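Local coordinates for 26.7 kDa salivary protein (PDB 6MT7) that binds and sequesters cysteinyl leukotrienes and a thromboxane A2 analogue, inhibiting platelet aggregation induced by low concentrations of collagen and so helping female sand flies to blood-feed, at residues A[1-10]-A[166-177]; A[56-65]-A[83-92]. All coordinates share one frame; numbering follows the deposited sequence.

Contact 1 (A[1-10]-A[166-177]); sequences MWRYPRNADQ and RLVDEDNEPIHF
The irregular chain end at residues 1-7 runs in beside the turn of 166-177, bringing Met1 CA within 6.0 Å of Asp171 CA, whereas Gln10 CA in the first turn of helix 8-21 stands 9.9 Å from Arg166 CA. Three carboxylates grip the amino group of Met1, a selenomethionine in this crystal. Asp169 OD2 receives Met1 N at 2.7 Å on its syn side, Asp171 OD2 uses its anti lone pair, and Glu173 OE1, at 2.9 Å from Met1 N, is met from above its carboxylate plane. Glu173 reaches this point on a fully extended chain with CG anti to its backbone N (chi1 -177°). Asp169 and Asp171 sit in a type I turn, 169-172, and Glu173 follows directly, its N donating to Asp169 OD1; so many negative charges would probably favour a protonated terminus. Arg3 lays one guanidinium face over Glu170 CB, and its NH2 meets Asp171 OD1 at 2.9 Å with a 159° bond angle, while water 2 joins Arg3 NE to Asp171 OD2. Long-form D7 proteins carry two helical odorant-binding-like domains, and this salt-bridge network fastens the N-terminal arm to the loop before helix 187-196. Next to this network the Trp2 ring brings CZ2 to 3.5 Å from Phe177 CZ, at the edge of the phenylalanine, the ring planes inclined at 40°. Phe177 also meets His52 edge-to-face. Farther along, Arg166 NH2 donates to Asp9 OD2 at 2.8 Å, in the guanidinium plane but above the carboxylate; Tyr231 OH bonds to Asp9 OD1 and Arg166 NH1.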
loop_
_atom_site.group_PDB
_atom_site.type_symbol
_atom_site.label_atom_id
_atom_site.label_comp_id
_atom_site.label_asym_id
_atom_site.label_seq_id
_atom_site.Cartn_x
_atom_site.Cartn_y
_atom_site.Cartn_z
HETATM N N MSE A 1 3.174 0.055 13.218
HETATM C CA MSE A 1 4.203 -0.805 12.646
HETATM C C MSE A 1 3.607 -1.808 11.688
HETATM O O MSE A 1 2.538 -2.363 11.927
HETATM C CB MSE A 1 4.957 -1.549 13.743
HETATM C CG MSE A 1 6.082 -0.779 14.345
HETATM SE SE MSE A 1 6.601 -1.769 15.919
HETATM C CE MSE A 1 5.029 -1.427 17.030
ATOM N N TRP A 2 4.319 -2.077 10.607
ATOM C CA TRP A 2 3.746 -2.886 9.550
ATOM C C TRP A 2 3.735 -4.359 9.926
ATOM O O TRP A 2 4.641 -4.852 10.606
ATOM C CB TRP A 2 4.509 -2.649 8.252
ATOM C CG TRP A 2 4.094 -1.351 7.653
ATOM C CD1 TRP A 2 4.078 -0.128 8.274
ATOM C CD2 TRP A 2 3.582 -1.138 6.338
ATOM N NE1 TRP A 2 3.608 0.834 7.414
ATOM C CE2 TRP A 2 3.299 0.241 6.217
ATOM C CE3 TRP A 2 3.347 -1.971 5.244
ATOM C CZ2 TRP A 2 2.792 0.797 5.045
ATOM C CZ3 TRP A 2 2.846 -1.415 4.086
ATOM C CH2 TRP A 2 2.579 -0.046 3.992
ATOM N N ARG A 3 2.684 -5.051 9.500
ATOM C CA ARG A 3 2.503 -6.467 9.762
ATOM C C ARG A 3 2.742 -7.289 8.501
ATOM O O ARG A 3 2.457 -6.855 7.382
ATOM C CB ARG A 3 1.105 -6.738 10.311
ATOM C CG ARG A 3 0.912 -6.091 11.667
ATOM C CD ARG A 3 -0.478 -6.292 12.207
ATOM N NE ARG A 3 -0.699 -5.483 13.401
ATOM C CZ ARG A 3 -1.872 -5.372 14.010
ATOM N NH1 ARG A 3 -2.925 -6.023 13.530
ATOM N NH2 ARG A 3 -1.993 -4.610 15.088
ATOM N N TYR A 4 3.290 -8.479 8.702
ATOM C CA TYR A 4 3.665 -9.386 7.630
ATOM C C TYR A 4 3.130 -10.771 7.964
ATOM O O TYR A 4 3.042 -11.137 9.140
ATOM C CB TYR A 4 5.194 -9.421 7.445
ATOM C CG TYR A 4 5.792 -8.043 7.198
ATOM C CD1 TYR A 4 5.830 -7.499 5.911
ATOM C CD2 TYR A 4 6.285 -7.274 8.248
ATOM C CE1 TYR A 4 6.356 -6.243 5.681
ATOM C CE2 TYR A 4 6.813 -6.014 8.030
ATOM C CZ TYR A 4 6.846 -5.502 6.743
ATOM O OH TYR A 4 7.368 -4.248 6.526
ATOM N N PRO A 5 2.708 -11.538 6.957
ATOM C CA PRO A 5 2.695 -11.177 5.532
ATOM C C PRO A 5 1.611 -10.163 5.181
ATOM O O PRO A 5 0.761 -9.836 6.013
ATOM C CB PRO A 5 2.414 -12.510 4.839
ATOM C CG PRO A 5 1.575 -13.267 5.843
ATOM C CD PRO A 5 2.143 -12.879 7.195
ATOM N N ARG A 6 1.659 -9.676 3.947
ATOM C CA ARG A 6 0.660 -8.736 3.452
ATOM C C ARG A 6 -0.550 -9.495 2.933
ATOM O O ARG A 6 -0.413 -10.531 2.277
ATOM C CB ARG A 6 1.259 -7.872 2.341
ATOM C CG ARG A 6 2.599 -7.231 2.697
ATOM C CD ARG A 6 2.522 -6.350 3.942
ATOM N NE ARG A 6 1.652 -5.187 3.737
ATOM C CZ ARG A 6 1.079 -4.509 4.727
ATOM N NH1 ARG A 6 1.265 -4.884 5.994
ATOM N NH2 ARG A 6 0.314 -3.447 4.456
ATOM N N ASN A 7 -1.747 -8.988 3.240
ATOM C CA ASN A 7 -2.948 -9.690 2.824
ATOM C C ASN A 7 -3.405 -9.161 1.463
ATOM O O ASN A 7 -2.798 -8.257 0.889
ATOM C CB ASN A 7 -4.027 -9.605 3.922
ATOM C CG ASN A 7 -4.591 -8.206 4.114
ATOM O OD1 ASN A 7 -4.758 -7.451 3.161
ATOM N ND2 ASN A 7 -4.910 -7.863 5.362
ATOM N N ALA A 8 -4.489 -9.733 0.926
ATOM C CA ALA A 8 -4.886 -9.407 -0.444
ATOM C C ALA A 8 -5.433 -7.988 -0.575
ATOM O O ALA A 8 -5.396 -7.406 -1.667
ATOM C CB ALA A 8 -5.926 -10.409 -0.947
ATOM N N ASP A 9 -6.000 -7.441 0.498
ATOM C CA ASP A 9 -6.409 -6.039 0.470
ATOM C C ASP A 9 -5.192 -5.126 0.505
ATOM O O ASP A 9 -5.154 -4.086 -0.171
ATOM C CB ASP A 9 -7.330 -5.748 1.657
ATOM C CG ASP A 9 -7.699 -4.272 1.771
ATOM O OD1 ASP A 9 -8.440 -3.792 0.896
ATOM O OD2 ASP A 9 -7.250 -3.605 2.732
ATOM N N GLN A 10 -4.189 -5.502 1.293
ATOM C CA GLN A 10 -3.005 -4.666 1.435
ATOM C C GLN A 10 -2.165 -4.675 0.165
ATOM O O GLN A 10 -1.549 -3.660 -0.182
ATOM C CB GLN A 10 -2.184 -5.143 2.631
ATOM C CG GLN A 10 -2.876 -4.869 3.968
ATOM C CD GLN A 10 -2.240 -5.618 5.122
ATOM O OE1 GLN A 10 -1.664 -6.703 4.947
ATOM N NE2 GLN A 10 -2.333 -5.040 6.312
ATOM N N ARG A 166 -5.245 4.701 4.612
ATOM C CA ARG A 166 -3.818 4.536 4.884
ATOM C C ARG A 166 -3.202 5.825 5.420
ATOM O O ARG A 166 -2.078 6.203 5.071
ATOM C CB ARG A 166 -3.055 4.011 3.664
ATOM C CG ARG A 166 -2.988 2.474 3.620
ATOM C CD ARG A 166 -4.365 1.878 3.300
ATOM N NE ARG A 166 -4.344 0.415 3.225
ATOM C CZ ARG A 166 -5.384 -0.328 2.842
ATOM N NH1 ARG A 166 -6.537 0.244 2.503
ATOM N NH2 ARG A 166 -5.275 -1.649 2.779
ATOM N N LEU A 167 -3.943 6.498 6.301
ATOM C CA LEU A 167 -3.330 7.514 7.145
ATOM C C LEU A 167 -2.592 6.874 8.314
ATOM O O LEU A 167 -1.573 7.408 8.768
ATOM C CB LEU A 167 -4.390 8.490 7.659
ATOM C CG LEU A 167 -5.258 9.115 6.561
ATOM C CD1 LEU A 167 -6.307 10.051 7.155
ATOM C CD2 LEU A 167 -4.390 9.838 5.553
ATOM N N VAL A 168 -3.101 5.741 8.807
ATOM C CA VAL A 168 -2.500 4.963 9.884
ATOM C C VAL A 168 -2.527 3.497 9.473
ATOM O O VAL A 168 -3.313 3.085 8.618
ATOM C CB VAL A 168 -3.226 5.136 11.244
ATOM C CG1 VAL A 168 -3.140 6.586 11.739
ATOM C CG2 VAL A 168 -4.695 4.653 11.171
ATOM N N ASP A 169 -1.667 2.700 10.112
ATOM C CA ASP A 169 -1.648 1.259 9.880
ATOM C C ASP A 169 -2.499 0.555 10.943
ATOM O O ASP A 169 -3.257 1.189 11.682
ATOM C CB ASP A 169 -0.203 0.742 9.829
ATOM C CG ASP A 169 0.562 0.939 11.138
ATOM O OD1 ASP A 169 -0.056 1.135 12.209
ATOM O OD2 ASP A 169 1.810 0.908 11.088
ATOM N N GLU A 170 -2.383 -0.775 11.032
ATOM C CA GLU A 170 -3.194 -1.526 11.993
ATOM C C GLU A 170 -2.860 -1.169 13.437
ATOM O O GLU A 170 -3.709 -1.333 14.323
ATOM C CB GLU A 170 -3.019 -3.029 11.792
ATOM C CG GLU A 170 -3.332 -3.521 10.403
ATOM C CD GLU A 170 -2.189 -3.297 9.445
ATOM O OE1 GLU A 170 -1.036 -3.229 9.911
ATOM O OE2 GLU A 170 -2.448 -3.181 8.227
ATOM N N ASP A 171 -1.638 -0.705 13.701
ATOM C CA ASP A 171 -1.240 -0.287 15.041
ATOM C C ASP A 171 -1.673 1.127 15.382
ATOM O O ASP A 171 -1.297 1.632 16.445
ATOM C CB ASP A 171 0.278 -0.385 15.197
ATOM C CG ASP A 171 0.745 -1.794 15.420
ATOM O OD1 ASP A 171 -0.039 -2.604 15.964
ATOM O OD2 ASP A 171 1.896 -2.089 15.046
ATOM N N ASN A 172 -2.438 1.778 14.512
ATOM C CA ASN A 172 -2.745 3.194 14.660
ATOM C C ASN A 172 -1.467 4.030 14.716
ATOM O O ASN A 172 -1.367 4.999 15.469
ATOM C CB ASN A 172 -3.627 3.447 15.885
ATOM C CG ASN A 172 -5.088 3.170 15.605
ATOM O OD1 ASN A 172 -5.666 3.739 14.682
ATOM N ND2 ASN A 172 -5.690 2.288 16.392
ATOM N N GLU A 173 -0.481 3.641 13.927
ATOM C CA GLU A 173 0.696 4.470 13.742
ATOM C C GLU A 173 0.644 5.128 12.369
ATOM O O GLU A 173 0.284 4.462 11.394
ATOM C CB GLU A 173 1.982 3.643 13.862
ATOM C CG GLU A 173 3.254 4.467 13.746
ATOM C CD GLU A 173 4.510 3.620 13.817
ATOM O OE1 GLU A 173 4.417 2.467 14.301
ATOM O OE2 GLU A 173 5.585 4.114 13.405
ATOM N N PRO A 174 0.962 6.422 12.257
ATOM C CA PRO A 174 0.869 7.081 10.945
ATOM C C PRO A 174 1.742 6.389 9.915
ATOM O O PRO A 174 2.812 5.856 10.223
ATOM C CB PRO A 174 1.363 8.508 11.219
ATOM C CG PRO A 174 1.133 8.713 12.682
ATOM C CD PRO A 174 1.332 7.368 13.326
ATOM N N ILE A 175 1.274 6.395 8.672
ATOM C CA ILE A 175 2.060 5.878 7.562
ATOM C C ILE A 175 2.844 7.060 6.993
ATOM O O ILE A 175 2.293 7.928 6.313
ATOM C CB ILE A 175 1.172 5.185 6.530
ATOM C CG1 ILE A 175 0.572 3.926 7.186
ATOM C CG2 ILE A 175 1.973 4.845 5.286
ATOM C CD1 ILE A 175 -0.433 3.170 6.324
ATOM N N HIS A 176 4.147 7.103 7.302
ATOM C CA HIS A 176 4.933 8.322 7.122
ATOM C C HIS A 176 5.129 8.683 5.653
ATOM O O HIS A 176 5.272 9.868 5.329
ATOM C CB HIS A 176 6.308 8.172 7.781
ATOM C CG HIS A 176 6.294 8.308 9.273
ATOM N ND1 HIS A 176 5.552 7.482 10.092
ATOM C CD2 HIS A 176 6.958 9.155 10.097
ATOM C CE1 HIS A 176 5.745 7.826 11.353
ATOM N NE2 HIS A 176 6.596 8.837 11.384
ATOM N N PHE A 177 5.168 7.695 4.765
ATOM C CA PHE A 177 5.523 7.937 3.373
ATOM C C PHE A 177 4.323 8.228 2.481
ATOM O O PHE A 177 4.508 8.392 1.267
ATOM C CB PHE A 177 6.294 6.735 2.801
ATOM C CG PHE A 177 5.503 5.459 2.792
ATOM C CD1 PHE A 177 4.590 5.190 1.786
ATOM C CD2 PHE A 177 5.683 4.519 3.791
ATOM C CE1 PHE A 177 3.859 4.017 1.787
ATOM C CE2 PHE A 177 4.961 3.347 3.787
ATOM C CZ PHE A 177 4.051 3.097 2.788
HETATM O O HOH W 1 3.247 2.883 10.007
HETATM O O HOH W 2 1.740 -4.467 14.224
#

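Contact 2 (A[56-65]-A[83-92])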
loop_
_atom_site.group_PDB
_atom_site.type_symbol
_atom_site.label_atom_id
_atom_site.label_comp_id
_atom_site.label_asym_id
_atom_site.label_seq_id
_atom_site.Cartn_x
_atom_site.Cartn_y
_atom_site.Cartn_z
ATOM N N TYR A 56 10.295 -2.061 1.313
ATOM C CA TYR A 56 11.470 -1.244 1.030
ATOM C C TYR A 56 11.862 -0.513 2.301
ATOM O O TYR A 56 11.060 0.237 2.867
ATOM C CB TYR A 56 11.207 -0.254 -0.108
ATOM C CG TYR A 56 12.403 0.612 -0.449
ATOM C CD1 TYR A 56 13.566 0.060 -0.982
ATOM C CD2 TYR A 56 12.364 1.986 -0.253
ATOM C CE1 TYR A 56 14.669 0.856 -1.297
ATOM C CE2 TYR A 56 13.463 2.795 -0.578
ATOM C CZ TYR A 56 14.603 2.222 -1.098
ATOM O OH TYR A 56 15.679 3.024 -1.421
ATOM N N ASN A 57 13.090 -0.748 2.756
ATOM C CA ASN A 57 13.593 -0.141 3.978
ATOM C C ASN A 57 14.204 1.200 3.593
ATOM O O ASN A 57 15.259 1.249 2.960
ATOM C CB ASN A 57 14.601 -1.076 4.642
ATOM C CG ASN A 57 15.215 -0.505 5.904
ATOM O OD1 ASN A 57 15.230 0.703 6.119
ATOM N ND2 ASN A 57 15.747 -1.393 6.749
ATOM N N GLU A 58 13.526 2.292 3.959
ATOM C CA GLU A 58 13.997 3.614 3.559
ATOM C C GLU A 58 15.269 4.018 4.290
ATOM O O GLU A 58 16.034 4.837 3.769
ATOM C CB GLU A 58 12.900 4.658 3.788
ATOM C CG GLU A 58 11.677 4.463 2.898
ATOM C CD GLU A 58 10.582 5.492 3.152
ATOM O OE1 GLU A 58 9.804 5.311 4.112
ATOM O OE2 GLU A 58 10.497 6.473 2.382
ATOM N N GLN A 59 15.527 3.444 5.464
ATOM C CA GLN A 59 16.720 3.820 6.220
ATOM C C GLN A 59 17.989 3.266 5.573
ATOM O O GLN A 59 18.981 3.991 5.417
ATOM C CB GLN A 59 16.586 3.347 7.668
ATOM C CG GLN A 59 17.590 3.979 8.627
ATOM C CD GLN A 59 18.814 3.102 8.868
ATOM O OE1 GLN A 59 18.735 1.873 8.805
ATOM N NE2 GLN A 59 19.954 3.735 9.146
ATOM N N ASN A 60 17.987 1.991 5.184
ATOM C CA ASN A 60 19.166 1.404 4.552
ATOM C C ASN A 60 19.044 1.293 3.031
ATOM O O ASN A 60 19.953 0.748 2.384
ATOM C CB ASN A 60 19.502 0.035 5.190
ATOM C CG ASN A 60 18.531 -1.069 4.814
ATOM O OD1 ASN A 60 17.602 -0.857 4.048
ATOM N ND2 ASN A 60 18.753 -2.273 5.361
ATOM N N LYS A 61 17.956 1.819 2.453
ATOM C CA LYS A 61 17.742 1.862 1.001
ATOM C C LYS A 61 17.818 0.475 0.374
ATOM O O LYS A 61 18.320 0.311 -0.739
ATOM C CB LYS A 61 18.726 2.810 0.313
ATOM C CG LYS A 61 18.561 4.262 0.719
ATOM C CD LYS A 61 19.500 5.154 -0.075
ATOM C CE LYS A 61 19.374 6.606 0.360
ATOM N NZ LYS A 61 19.811 7.530 -0.725
ATOM N N SER A 62 17.308 -0.528 1.091
ATOM C CA SER A 62 17.383 -1.915 0.654
ATOM C C SER A 62 16.008 -2.556 0.742
ATOM O O SER A 62 15.163 -2.141 1.534
ATOM C CB SER A 62 18.361 -2.719 1.513
ATOM O OG SER A 62 19.615 -2.068 1.565
ATOM N N LEU A 63 15.793 -3.575 -0.078
ATOM C CA LEU A 63 14.573 -4.357 0.044
ATOM C C LEU A 63 14.604 -5.200 1.312
ATOM O O LEU A 63 15.660 -5.666 1.755
ATOM C CB LEU A 63 14.394 -5.261 -1.169
ATOM C CG LEU A 63 14.124 -4.486 -2.453
ATOM C CD1 LEU A 63 14.129 -5.462 -3.586
ATOM C CD2 LEU A 63 12.789 -3.745 -2.367
ATOM N N ARG A 64 13.421 -5.382 1.900
ATOM C CA ARG A 64 13.225 -6.226 3.081
ATOM C C ARG A 64 13.142 -7.673 2.614
ATOM O O ARG A 64 12.073 -8.286 2.545
ATOM C CB ARG A 64 11.978 -5.802 3.842
ATOM C CG ARG A 64 12.038 -4.371 4.366
ATOM C CD ARG A 64 10.960 -4.138 5.424
ATOM N NE ARG A 64 10.936 -2.744 5.865
ATOM C CZ ARG A 64 11.743 -2.240 6.791
ATOM N NH1 ARG A 64 12.645 -3.018 7.375
ATOM N NH2 ARG A 64 11.652 -0.953 7.130
ATOM N N VAL A 65 14.311 -8.217 2.276
ATOM C CA VAL A 65 14.392 -9.571 1.742
ATOM C C VAL A 65 13.821 -10.580 2.735
ATOM O O VAL A 65 13.165 -11.551 2.340
ATOM C CB VAL A 65 15.850 -9.881 1.356
ATOM C CG1 VAL A 65 16.043 -11.353 1.040
ATOM C CG2 VAL A 65 16.232 -9.031 0.147
ATOM N N ILE A 83 17.673 -14.407 -5.488
ATOM C CA ILE A 83 17.441 -13.481 -4.381
ATOM C C ILE A 83 18.661 -12.596 -4.157
ATOM O O ILE A 83 18.534 -11.454 -3.705
ATOM C CB ILE A 83 17.064 -14.263 -3.109
ATOM C CG1 ILE A 83 15.786 -15.066 -3.335
ATOM C CG2 ILE A 83 16.895 -13.328 -1.901
ATOM C CD1 ILE A 83 14.623 -14.230 -3.703
ATOM N N ASN A 84 19.860 -13.094 -4.477
ATOM C CA ASN A 84 21.060 -12.293 -4.272
ATOM C C ASN A 84 20.985 -10.978 -5.039
ATOM O O ASN A 84 21.375 -9.929 -4.518
ATOM C CB ASN A 84 22.302 -13.090 -4.674
ATOM C CG ASN A 84 22.282 -13.508 -6.124
ATOM O OD1 ASN A 84 21.230 -13.835 -6.676
ATOM N ND2 ASN A 84 23.451 -13.504 -6.755
ATOM N N THR A 85 20.444 -11.003 -6.261
ATOM C CA THR A 85 20.395 -9.785 -7.069
ATOM C C THR A 85 19.494 -8.728 -6.442
ATOM O O THR A 85 19.775 -7.528 -6.536
ATOM C CB THR A 85 19.914 -10.111 -8.481
ATOM O OG1 THR A 85 20.747 -11.130 -9.038
ATOM C CG2 THR A 85 19.955 -8.869 -9.377
ATOM N N ILE A 86 18.402 -9.149 -5.800
ATOM C CA ILE A 86 17.502 -8.163 -5.207
ATOM C C ILE A 86 17.973 -7.675 -3.847
ATOM O O ILE A 86 17.415 -6.698 -3.329
ATOM C CB ILE A 86 16.069 -8.711 -5.076
ATOM C CG1 ILE A 86 15.948 -9.674 -3.892
ATOM C CG2 ILE A 86 15.653 -9.402 -6.362
ATOM C CD1 ILE A 86 14.491 -10.048 -3.620
ATOM N N SER A 87 19.004 -8.296 -3.279
ATOM C CA SER A 87 19.455 -7.978 -1.932
ATOM C C SER A 87 20.570 -6.938 -1.944
ATOM O O SER A 87 21.304 -6.782 -2.924
ATOM C CB SER A 87 19.941 -9.238 -1.197
ATOM O OG SER A 87 19.056 -10.335 -1.387
ATOM N N GLY A 88 20.671 -6.209 -0.842
ATOM C CA GLY A 88 21.733 -5.244 -0.673
ATOM C C GLY A 88 21.303 -3.824 -0.981
ATOM O O GLY A 88 20.235 -3.575 -1.549
ATOM N N PRO A 89 22.148 -2.856 -0.630
ATOM C CA PRO A 89 21.737 -1.451 -0.742
ATOM C C PRO A 89 21.595 -0.997 -2.188
ATOM O O PRO A 89 22.368 -1.383 -3.067
ATOM C CB PRO A 89 22.863 -0.696 -0.026
ATOM C CG PRO A 89 24.046 -1.601 -0.148
ATOM C CD PRO A 89 23.501 -2.998 -0.065
ATOM N N THR A 90 20.566 -0.195 -2.433
ATOM C CA THR A 90 20.433 0.528 -3.688
ATOM C C THR A 90 20.932 1.955 -3.492
ATOM O O THR A 90 21.218 2.391 -2.373
ATOM C CB THR A 90 18.981 0.546 -4.181
ATOM O OG1 THR A 90 18.230 1.514 -3.438
ATOM C CG2 THR A 90 18.336 -0.823 -4.021
ATOM N N ASP A 91 21.025 2.691 -4.593
ATOM C CA ASP A 91 21.353 4.104 -4.497
ATOM C C ASP A 91 20.117 4.974 -4.319
ATOM O O ASP A 91 20.217 6.195 -4.422
ATOM C CB ASP A 91 22.164 4.556 -5.717
ATOM C CG ASP A 91 21.396 4.450 -7.024
ATOM O OD1 ASP A 91 20.162 4.297 -6.988
ATOM O OD2 ASP A 91 22.041 4.533 -8.097
ATOM N N GLY A 92 18.951 4.371 -4.085
ATOM C CA GLY A 92 17.739 5.103 -3.811
ATOM C C GLY A 92 16.906 5.476 -5.025
ATOM O O GLY A 92 15.734 5.824 -4.864
HETATM O O HOH W 3 17.849 -4.395 -1.946
HETATM O O HOH W 4 18.603 -6.352 1.086
#
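The edge of the Tyr56 ring turns toward Thr90, whose OG1 lies near the ring plane 3.6 Å from Tyr56 OH, and Gly92 CA sits beside the same hydroxyl; within 56-65, Asn57 CB covers one face of the Arg64 guanidinium. Tyr56 belongs to a small antiparallel hairpin, strands 56-57 and 62-63, with a G1 beta bulge where Lys61 and Ser62 both face Asn57. The residues from Ile83 to Gly92 pass along its outgoing arm. Lys61 O is held by two donors from one residue, Thr90 N at 2.9 Å and Thr90 OG1 at 3.0 Å, arriving from opposite faces of the carbonyl plane. With OG1 between its own N and carbonyl carbon (chi1 78°), Thr90 can also accept from Gly92 N, an ST turn. Next along, Ser62 OG, which donates to Asn60 O, lies 3.2 Å from Pro89 CA. Two waters fill in for direct backbone bonds: water 3 links Leu63 N to Ile86 O and Gly88 O, and water 4 links Gly88 N to Leu63 O. Beyond them side-chain carbons dominate, Leu63 CD1 lying against Ile86 CB and O. The methyls of Val65 divide between helix start and end: CG1 is 3.6 Å from Ile83 CG2, CG2 3.5 Å from Ser87 OG.

How the contacts relate
From the N terminus, the chain passes through the arm of contact 1 into helix 8-21, then helices 28-32 and 40-52, before reaching the hairpin of contact 2. Only 17 residues, among them most of helix 65-74, separate the segments of contact 2, so it closes a short loop nested wholly inside the 155-residue loop closed by contact 1. Contact 1 ties the N-terminal arm and the start of helix 8-21 to the loop between helices 159-164 and 187-196; contact 2 ties the hairpin to helix 83-86 and the loop leading to helix 94-106. Their centres are about 20 Å apart, yet they touch twice: Tyr4 OH packs on Arg64 CD, and Phe177 CB on Glu58 OE1.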